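PDB 3KJJ: NMB1025 protein from Neisseria meningitidis serogroup B, which is of unknown function but belongs to the YjgF/RutC family, some of whose members hydrolyse reactive enamine and imine intermediates. Local coordinates for residues Gln46-Leu58 and Pro110-Lys122. Residues are numbered along the deposited sequence; the frame is centred on the assembly and turned at random. Where two conformers were deposited one is given.
Sequences QTADVLAQIDRWL and PEWRVEIKITAVK
Val50, Ile54 and Leu58 of helix 46-58 lie on Ile116, Ile118 and Ala120 of strand 114-121, the helix-on-sheet packing of the trimeric YjgF fold. The axes approach to 8.5 Å and run 25° from parallel, which lets successive helix turns meet alternate strand residues. Ile116 sits in the middle: its CD1 lies 3.8 Å from Val50 CG1 and equally near Leu51 CD2, while the Ile54 side chain crosses it at about a right angle, Ile54 CD1 against Ile116 CG2. Ile54 and Ile118 instead reach toward each other tip to tip, Ile54 CD1 stopping 3.6 Å from Ile118 CG1. Leu58 CD2 closes the row on Ala120 CB. The intervening residues point away from the helix; Lys117 there forms a salt bridge with Asp70 of the second subunit. At the other end, Val114 CG1 lies 3.8 Å from Thr47 OG1, whose hydrogen bond goes to Ala43 O. Gln46, extended beyond CG (chi2 -174°), presents its amide to the loop before the strand. Gln46 NE2 donates to Glu111 O at 3.0 Å, nearly straight (170°), with the acceptor in the amide plane. NE2 also bonds Gly40 O, so the group is tied to two loops; Arg113 N donates back to Gln46 OE1 at 2.8 Å, lying in the carbonyl plane.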
loop_
_atom_site.group_PDB
_atom_site.type_symbol
_atom_site.label_atom_id
_atom_site.label_comp_id
_atom_site.label_asym_id
_atom_site.label_seq_id
_atom_site.Cartn_x
_atom_site.Cartn_y
_atom_site.Cartn_z
ATOM N N GLN B 46 7.186 -20.999 -3.044
ATOM C CA GLN B 46 6.052 -20.104 -3.229
ATOM C C GLN B 46 6.486 -18.708 -3.667
ATOM O O GLN B 46 5.840 -18.100 -4.529
ATOM C CB GLN B 46 5.191 -20.059 -1.967
ATOM C CG GLN B 46 4.408 -21.360 -1.768
ATOM C CD GLN B 46 3.437 -21.289 -0.615
ATOM O OE1 GLN B 46 3.389 -20.294 0.106
ATOM N NE2 GLN B 46 2.646 -22.345 -0.440
ATOM N N THR B 47 7.596 -18.224 -3.110
ATOM C CA THR B 47 8.127 -16.911 -3.484
ATOM C C THR B 47 8.477 -16.930 -4.979
ATOM O O THR B 47 8.125 -15.998 -5.708
ATOM C CB THR B 47 9.328 -16.463 -2.588
ATOM O OG1 THR B 47 8.923 -16.416 -1.206
ATOM C CG2 THR B 47 9.821 -15.070 -2.987
ATOM N N ALA B 48 9.144 -17.999 -5.425
ATOM C CA ALA B 48 9.515 -18.164 -6.834
ATOM C C ALA B 48 8.289 -18.089 -7.738
ATOM O O ALA B 48 8.302 -17.370 -8.731
ATOM C CB ALA B 48 10.254 -19.479 -7.059
ATOM N N ASP B 49 7.248 -18.840 -7.397
ATOM C CA ASP B 49 6.020 -18.850 -8.193
ATOM C C ASP B 49 5.363 -17.474 -8.284
ATOM O O ASP B 49 4.864 -17.089 -9.351
ATOM C CB ASP B 49 5.005 -19.856 -7.651
ATOM C CG ASP B 49 3.728 -19.887 -8.482
ATOM O OD1 ASP B 49 3.756 -20.458 -9.582
ATOM O OD2 ASP B 49 2.707 -19.328 -8.035
ATOM N N VAL B 50 5.364 -16.753 -7.164
ATOM C CA VAL B 50 4.725 -15.443 -7.051
ATOM C C VAL B 50 5.493 -14.432 -7.909
ATOM O O VAL B 50 4.885 -13.652 -8.638
ATOM C CB VAL B 50 4.609 -15.003 -5.561
ATOM C CG1 VAL B 50 4.438 -13.503 -5.411
ATOM C CG2 VAL B 50 3.417 -15.738 -4.883
ATOM N N LEU B 51 6.824 -14.473 -7.827
ATOM C CA LEU B 51 7.665 -13.612 -8.662
ATOM C C LEU B 51 7.529 -13.903 -10.169
ATOM O O LEU B 51 7.607 -12.980 -10.983
ATOM C CB LEU B 51 9.121 -13.601 -8.176
ATOM C CG LEU B 51 9.320 -13.071 -6.738
ATOM C CD1 LEU B 51 10.726 -13.323 -6.223
ATOM C CD2 LEU B 51 8.966 -11.582 -6.599
ATOM N N ALA B 52 7.286 -15.164 -10.533
ATOM C CA ALA B 52 7.051 -15.548 -11.936
ATOM C C ALA B 52 5.732 -15.006 -12.489
ATOM O O ALA B 52 5.678 -14.502 -13.615
ATOM C CB ALA B 52 7.138 -17.084 -12.117
ATOM N N GLN B 53 4.681 -15.070 -11.675
ATOM C CA GLN B 53 3.420 -14.383 -11.963
ATOM C C GLN B 53 3.609 -12.890 -12.164
ATOM O O GLN B 53 3.071 -12.310 -13.116
ATOM C CB GLN B 53 2.432 -14.583 -10.815
ATOM C CG GLN B 53 1.903 -15.991 -10.667
ATOM C CD GLN B 53 0.989 -16.109 -9.471
ATOM O OE1 GLN B 53 -0.044 -15.459 -9.408
ATOM N NE2 GLN B 53 1.380 -16.931 -8.503
ATOM N N ILE B 54 4.364 -12.262 -11.261
ATOM C CA ILE B 54 4.591 -10.828 -11.351
ATOM C C ILE B 54 5.252 -10.487 -12.682
ATOM O O ILE B 54 4.800 -9.562 -13.376
ATOM C CB ILE B 54 5.348 -10.265 -10.110
ATOM C CG1 ILE B 54 4.380 -10.181 -8.917
ATOM C CG2 ILE B 54 5.932 -8.889 -10.417
ATOM C CD1 ILE B 54 5.031 -10.083 -7.533
ATOM N N ASP B 55 6.277 -11.265 -13.040
ATOM C CA ASP B 55 6.951 -11.154 -14.334
ATOM C C ASP B 55 5.933 -11.205 -15.476
ATOM O O ASP B 55 5.969 -10.376 -16.373
ATOM C CB ASP B 55 7.987 -12.269 -14.529
ATOM C CG ASP B 55 9.249 -12.075 -13.692
ATOM O OD1 ASP B 55 9.530 -10.942 -13.245
ATOM O OD2 ASP B 55 9.978 -13.076 -13.505
ATOM N N ARG B 56 5.017 -12.165 -15.416
ATOM C CA ARG B 56 4.044 -12.366 -16.490
ATOM C C ARG B 56 3.064 -11.196 -16.594
ATOM O O ARG B 56 2.798 -10.714 -17.695
ATOM C CB ARG B 56 3.324 -13.714 -16.363
ATOM C CG ARG B 56 4.195 -14.925 -16.733
ATOM C CD ARG B 56 3.371 -16.214 -16.941
ATOM N NE ARG B 56 2.588 -16.590 -15.759
ATOM C CZ ARG B 56 3.051 -17.319 -14.742
ATOM N NH1 ARG B 56 4.303 -17.754 -14.748
ATOM N NH2 ARG B 56 2.258 -17.611 -13.708
ATOM N N TRP B 57 2.583 -10.702 -15.450
ATOM C CA TRP B 57 1.657 -9.567 -15.438
ATOM C C TRP B 57 2.311 -8.224 -15.752
ATOM O O TRP B 57 1.672 -7.353 -16.341
ATOM C CB TRP B 57 0.837 -9.508 -14.135
ATOM C CG TRP B 57 -0.161 -10.650 -14.047
ATOM C CD1 TRP B 57 -0.131 -11.698 -13.168
ATOM C CD2 TRP B 57 -1.306 -10.866 -14.886
ATOM N NE1 TRP B 57 -1.186 -12.538 -13.394
ATOM C CE2 TRP B 57 -1.923 -12.056 -14.448
ATOM C CE3 TRP B 57 -1.861 -10.178 -15.974
ATOM C CZ2 TRP B 57 -3.073 -12.573 -15.054
ATOM C CZ3 TRP B 57 -3.012 -10.686 -16.569
ATOM C CH2 TRP B 57 -3.605 -11.874 -16.106
ATOM N N LEU B 58 3.584 -8.065 -15.397
ATOM C CA LEU B 58 4.293 -6.829 -15.724
ATOM C C LEU B 58 4.540 -6.765 -17.233
ATOM O O LEU B 58 4.370 -5.706 -17.851
ATOM C CB LEU B 58 5.593 -6.690 -14.904
ATOM C CG LEU B 58 5.454 -6.372 -13.397
ATOM C CD1 LEU B 58 6.822 -6.214 -12.737
ATOM C CD2 LEU B 58 4.588 -5.145 -13.113
ATOM N N PRO B 110 -4.642 -20.767 4.518
ATOM C CA PRO B 110 -3.626 -21.109 5.513
ATOM C C PRO B 110 -2.297 -21.585 4.923
ATOM O O PRO B 110 -1.252 -21.305 5.495
ATOM C CB PRO B 110 -4.291 -22.223 6.342
ATOM C CG PRO B 110 -5.445 -22.709 5.506
ATOM C CD PRO B 110 -5.896 -21.515 4.729
ATOM N N GLU B 111 -2.339 -22.283 3.786
ATOM C CA GLU B 111 -1.124 -22.814 3.170
ATOM C C GLU B 111 -0.310 -21.792 2.360
ATOM O O GLU B 111 0.813 -22.090 1.959
ATOM C CB GLU B 111 -1.402 -24.080 2.341
ATOM C CG GLU B 111 -2.658 -24.049 1.485
ATOM C CD GLU B 111 -3.934 -24.363 2.261
ATOM O OE1 GLU B 111 -4.845 -23.521 2.241
ATOM O OE2 GLU B 111 -4.036 -25.444 2.888
ATOM N N TRP B 112 -0.872 -20.605 2.123
ATOM C CA TRP B 112 -0.117 -19.516 1.488
ATOM C C TRP B 112 0.821 -18.866 2.493
ATOM O O TRP B 112 0.387 -18.362 3.529
ATOM C CB TRP B 112 -1.039 -18.446 0.906
ATOM C CG TRP B 112 -1.947 -18.890 -0.210
ATOM C CD1 TRP B 112 -1.860 -20.034 -0.958
ATOM C CD2 TRP B 112 -3.055 -18.150 -0.735
ATOM N NE1 TRP B 112 -2.868 -20.063 -1.895
ATOM C CE2 TRP B 112 -3.610 -18.915 -1.785
ATOM C CE3 TRP B 112 -3.641 -16.916 -0.408
ATOM C CZ2 TRP B 112 -4.728 -18.489 -2.512
ATOM C CZ3 TRP B 112 -4.745 -16.486 -1.138
ATOM C CH2 TRP B 112 -5.279 -17.276 -2.179
ATOM N N ARG B 113 2.106 -18.852 2.163
ATOM C CA ARG B 113 3.135 -18.354 3.070
ATOM C C ARG B 113 3.632 -16.967 2.665
ATOM O O ARG B 113 4.339 -16.302 3.436
ATOM C CB ARG B 113 4.297 -19.351 3.138
ATOM C CG ARG B 113 3.849 -20.793 3.364
ATOM C CD ARG B 113 4.887 -21.583 4.112
ATOM N NE ARG B 113 5.150 -21.011 5.428
ATOM C CZ ARG B 113 4.560 -21.410 6.549
ATOM N NH1 ARG B 113 4.873 -20.836 7.700
ATOM N NH2 ARG B 113 3.669 -22.392 6.518
ATOM N N VAL B 114 3.253 -16.536 1.453
ATOM C CA VAL B 114 3.689 -15.245 0.899
ATOM C C VAL B 114 2.687 -14.666 -0.110
ATOM O O VAL B 114 2.011 -15.398 -0.835
ATOM C CB VAL B 114 5.129 -15.335 0.278
ATOM C CG1 VAL B 114 5.158 -16.302 -0.936
ATOM C CG2 VAL B 114 5.681 -13.949 -0.085
ATOM N N GLU B 115 2.588 -13.342 -0.114
ATOM C CA GLU B 115 1.792 -12.601 -1.076
ATOM C C GLU B 115 2.561 -11.316 -1.345
ATOM O O GLU B 115 3.036 -10.669 -0.416
ATOM C CB GLU B 115 0.385 -12.309 -0.515
ATOM C CG GLU B 115 -0.557 -11.559 -1.464
ATOM C CD GLU B 115 -2.011 -11.537 -0.988
ATOM O OE1 GLU B 115 -2.392 -12.368 -0.138
ATOM O OE2 GLU B 115 -2.787 -10.692 -1.479
ATOM N N ILE B 116 2.706 -10.950 -2.615
ATOM C CA ILE B 116 3.466 -9.745 -2.958
ATOM C C ILE B 116 2.617 -8.818 -3.818
ATOM O O ILE B 116 2.055 -9.238 -4.844
ATOM C CB ILE B 116 4.816 -10.076 -3.646
ATOM C CG1 ILE B 116 5.659 -10.994 -2.752
ATOM C CG2 ILE B 116 5.582 -8.788 -4.006
ATOM C CD1 ILE B 116 6.969 -11.501 -3.381
ATOM N N LYS B 117 2.530 -7.569 -3.363
ATOM C CA LYS B 117 1.752 -6.516 -3.994
ATOM C C LYS B 117 2.690 -5.487 -4.610
ATOM O O LYS B 117 3.492 -4.868 -3.909
ATOM C CB LYS B 117 0.861 -5.844 -2.951
ATOM C CG LYS B 117 0.016 -4.677 -3.474
ATOM C CD LYS B 117 -1.339 -5.147 -3.922
ATOM C CE LYS B 117 -2.344 -4.027 -3.830
ATOM N NZ LYS B 117 -3.561 -4.342 -4.631
ATOM N N ILE B 118 2.554 -5.287 -5.919
ATOM C CA ILE B 118 3.498 -4.492 -6.706
ATOM C C ILE B 118 2.832 -3.231 -7.253
ATOM O O ILE B 118 1.675 -3.275 -7.681
ATOM C CB ILE B 118 4.011 -5.309 -7.934
ATOM C CG1 ILE B 118 4.827 -6.529 -7.502
ATOM C CG2 ILE B 118 4.808 -4.425 -8.904
ATOM C CD1 ILE B 118 6.148 -6.219 -6.853
ATOM N N THR B 119 3.585 -2.127 -7.220
ATOM C CA THR B 119 3.318 -0.920 -7.992
ATOM C C THR B 119 4.497 -0.733 -8.948
ATOM O O THR B 119 5.667 -0.825 -8.542
ATOM C CB THR B 119 3.205 0.336 -7.093
ATOM O OG1 THR B 119 2.385 0.047 -5.951
ATOM C CG2 THR B 119 2.585 1.530 -7.868
ATOM N N ALA B 120 4.195 -0.433 -10.209
ATOM C CA ALA B 120 5.237 -0.343 -11.220
ATOM C C ALA B 120 4.931 0.767 -12.208
ATOM O O ALA B 120 3.883 1.419 -12.130
ATOM C CB ALA B 120 5.403 -1.695 -11.958
ATOM N N VAL B 121 5.866 0.993 -13.119
ATOM C CA VAL B 121 5.676 1.996 -14.157
ATOM C C VAL B 121 5.746 1.365 -15.550
ATOM O O VAL B 121 6.500 0.423 -15.781
ATOM C CB VAL B 121 6.645 3.208 -13.988
ATOM C CG1 VAL B 121 8.069 2.854 -14.374
ATOM C CG2 VAL B 121 6.150 4.418 -14.776
ATOM N N LYS B 122 4.917 1.873 -16.457
ATOM C CA LYS B 122 4.927 1.465 -17.848
ATOM C C LYS B 122 6.164 2.064 -18.519
ATOM O O LYS B 122 6.423 3.261 -18.373
ATOM C CB LYS B 122 3.649 1.964 -18.534
ATOM C CG LYS B 122 3.427 1.446 -19.949
ATOM C CD LYS B 122 2.116 1.985 -20.517
ATOM C CE LYS B 122 1.982 1.669 -21.996
ATOM N NZ LYS B 122 0.571 1.836 -22.458
#